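Side-chain contact in periplasmic binding protein (Veillonella parvula, PDB 4N01), which probably captures a small solute in the periplasm and hands it to a membrane transporter, though its ligand is not established: residues Arg210-Asp215 and Gly254-Val259. Sequence-based numbering, arbitrary orientation. Where two conformers were deposited one is given.
Sequences RVFIYD and GSWETV
The forked end of Val-259 sits on one face of the Phe-212 ring and bridges the strand 209-214 and the helix 256-262. Its two methyls share that face: CG1 lies 3.9 Å above the ring plane near the centre, and CG2 leans toward the outer rim, 3.5 Å from Phe-212 CE1. CG2 stands over the same face, off the normal, in a CH-pi contact. The phenyl reaches the helix because Phe-212 CB already points that way and CG is anti to the backbone N (chi1 170°).

Next to the valine, the six-membered ring of Trp-256 turns its CZ3-CH2 edge to the shallow notch between Phe-212 and Tyr-214, two residues apart on the strand, Phe-212 directed at the helix, Tyr-214 reaching it only with its ring end. CZ3 of the indole approaches Phe-212 CE2 at 4.0 Å, with the two planes inclined at 53°. Its neighbour CH2 meets Tyr-214 CE1 at 3.6 Å, rim against rim, the rings side by side rather than face to face although their planes differ by only 22°. Beyond this rim the phenol OH of Tyr-214 is hydrogen-bonded to Glu-217 OE1. Replacing Phe-212 by an alanine removes the ring under both valine methyls, which would probably open a gap there and cost Trp-256 CZ3 its phenyl neighbour.

Pro-221 of strand 221-224 touches both Phe-212 and Trp-256, and Pro-264 also packs on the phenyl. All four touching side chains are buried, and the contact between them is wholly apolar. The aromatic cluster of Phe-212, Tyr-214 and Trp-256, with Val-259 packed against it, seats the first turn of a helix on a strand of a four-stranded parallel sheet, the alpha/beta packing expected in a lobe of a periplasmic binding protein.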
loop_
_atom_site.group_PDB
_atom_site.type_symbol
_atom_site.label_atom_id
_atom_site.label_comp_id
_atom_site.label_asym_id
_atom_site.label_seq_id
_atom_site.Cartn_x
_atom_site.Cartn_y
_atom_site.Cartn_z
ATOM N N ARG A 210 -12.788 -16.708 -5.875
ATOM C CA ARG A 210 -13.432 -15.504 -5.358
ATOM C C ARG A 210 -12.983 -15.240 -3.931
ATOM O O ARG A 210 -12.934 -16.163 -3.113
ATOM C CB ARG A 210 -14.945 -15.645 -5.457
ATOM C CG ARG A 210 -15.405 -15.516 -6.895
ATOM C CD ARG A 210 -16.716 -16.198 -7.139
ATOM N NE ARG A 210 -17.837 -15.579 -6.432
ATOM C CZ ARG A 210 -18.456 -14.468 -6.829
ATOM N NH1 ARG A 210 -18.046 -13.823 -7.918
ATOM N NH2 ARG A 210 -19.484 -13.992 -6.134
ATOM N N VAL A 211 -12.620 -13.995 -3.639
ATOM C CA VAL A 211 -12.051 -13.666 -2.326
ATOM C C VAL A 211 -12.762 -12.481 -1.660
ATOM O O VAL A 211 -13.371 -11.650 -2.320
ATOM C CB VAL A 211 -10.521 -13.404 -2.399
ATOM C CG1 VAL A 211 -9.816 -14.583 -3.069
ATOM C CG2 VAL A 211 -10.210 -12.094 -3.151
ATOM N N PHE A 212 -12.691 -12.421 -0.341
ATOM C CA PHE A 212 -13.240 -11.304 0.409
ATOM C C PHE A 212 -12.138 -10.797 1.322
ATOM O O PHE A 212 -11.476 -11.579 2.007
ATOM C CB PHE A 212 -14.448 -11.771 1.232
ATOM C CG PHE A 212 -14.944 -10.751 2.218
ATOM C CD1 PHE A 212 -15.590 -9.595 1.781
ATOM C CD2 PHE A 212 -14.788 -10.954 3.579
ATOM C CE1 PHE A 212 -16.053 -8.651 2.699
ATOM C CE2 PHE A 212 -15.253 -10.022 4.499
ATOM C CZ PHE A 212 -15.883 -8.869 4.059
ATOM N N ILE A 213 -11.906 -9.491 1.307
ATOM C CA ILE A 213 -10.894 -8.911 2.181
ATOM C C ILE A 213 -11.542 -8.394 3.469
ATOM O O ILE A 213 -12.428 -7.533 3.437
ATOM C CB ILE A 213 -10.138 -7.758 1.493
ATOM C CG1 ILE A 213 -9.383 -8.285 0.269
ATOM C CG2 ILE A 213 -9.165 -7.137 2.473
ATOM C CD1 ILE A 213 -10.171 -8.230 -1.006
ATOM N N TYR A 214 -11.089 -8.916 4.603
ATOM C CA TYR A 214 -11.652 -8.558 5.898
ATOM C C TYR A 214 -10.610 -7.730 6.644
ATOM O O TYR A 214 -9.601 -8.260 7.124
ATOM C CB TYR A 214 -12.020 -9.838 6.664
ATOM C CG TYR A 214 -12.540 -9.668 8.086
ATOM C CD1 TYR A 214 -13.905 -9.643 8.350
ATOM C CD2 TYR A 214 -11.667 -9.576 9.162
ATOM C CE1 TYR A 214 -14.385 -9.515 9.648
ATOM C CE2 TYR A 214 -12.138 -9.447 10.459
ATOM C CZ TYR A 214 -13.495 -9.416 10.694
ATOM O OH TYR A 214 -13.950 -9.292 11.984
ATOM N N ASP A 215 -10.828 -6.421 6.713
ATOM C CA ASP A 215 -9.894 -5.563 7.432
ATOM C C ASP A 215 -10.180 -5.597 8.918
ATOM O O ASP A 215 -9.269 -5.741 9.748
ATOM C CB ASP A 215 -10.001 -4.123 6.952
ATOM C CG ASP A 215 -9.101 -3.192 7.734
ATOM O OD1 ASP A 215 -7.946 -2.979 7.302
ATOM O OD2 ASP A 215 -9.534 -2.679 8.793
ATOM N N GLY A 254 -19.089 -2.759 4.501
ATOM C CA GLY A 254 -19.934 -3.612 3.678
ATOM C C GLY A 254 -21.028 -4.204 4.556
ATOM O O GLY A 254 -21.098 -3.909 5.751
ATOM N N SER A 255 -21.882 -5.030 3.954
ATOM C CA SER A 255 -22.886 -5.784 4.692
ATOM C C SER A 255 -22.539 -7.262 4.616
ATOM O O SER A 255 -22.099 -7.743 3.568
ATOM C CB SER A 255 -24.275 -5.550 4.099
ATOM O OG SER A 255 -24.749 -4.251 4.414
ATOM N N TRP A 256 -22.718 -7.983 5.720
ATOM C CA TRP A 256 -22.508 -9.424 5.707
ATOM C C TRP A 256 -23.453 -10.108 4.711
ATOM O O TRP A 256 -23.096 -11.120 4.133
ATOM C CB TRP A 256 -22.709 -10.030 7.105
ATOM C CG TRP A 256 -21.561 -9.806 8.080
ATOM C CD1 TRP A 256 -21.637 -9.212 9.310
ATOM C CD2 TRP A 256 -20.182 -10.185 7.907
ATOM N NE1 TRP A 256 -20.391 -9.195 9.908
ATOM C CE2 TRP A 256 -19.485 -9.781 9.064
ATOM C CE3 TRP A 256 -19.472 -10.813 6.874
ATOM C CZ2 TRP A 256 -18.118 -9.998 9.228
ATOM C CZ3 TRP A 256 -18.113 -11.023 7.038
ATOM C CH2 TRP A 256 -17.452 -10.619 8.203
ATOM N N GLU A 257 -24.654 -9.559 4.530
ATOM C CA GLU A 257 -25.610 -10.104 3.552
ATOM C C GLU A 257 -24.971 -10.207 2.177
ATOM O O GLU A 257 -25.144 -11.203 1.473
ATOM C CB GLU A 257 -26.882 -9.251 3.468
ATOM C CG GLU A 257 -27.826 -9.457 4.637
ATOM C CD GLU A 257 -27.295 -8.860 5.932
ATOM O OE1 GLU A 257 -26.489 -7.900 5.864
ATOM O OE2 GLU A 257 -27.675 -9.354 7.020
ATOM N N THR A 258 -24.204 -9.184 1.818
ATOM C CA THR A 258 -23.581 -9.131 0.510
ATOM C C THR A 258 -22.479 -10.184 0.412
ATOM O O THR A 258 -22.354 -10.880 -0.601
ATOM C CB THR A 258 -22.999 -7.733 0.244
ATOM O OG1 THR A 258 -24.061 -6.770 0.304
ATOM C CG2 THR A 258 -22.361 -7.685 -1.136
ATOM N N VAL A 259 -21.689 -10.310 1.472
ATOM C CA VAL A 259 -20.622 -11.305 1.502
ATOM C C VAL A 259 -21.204 -12.712 1.411
ATOM O O VAL A 259 -20.700 -13.566 0.676
ATOM C CB VAL A 259 -19.814 -11.182 2.792
ATOM C CG1 VAL A 259 -18.639 -12.165 2.783
ATOM C CG2 VAL A 259 -19.334 -9.738 2.964
#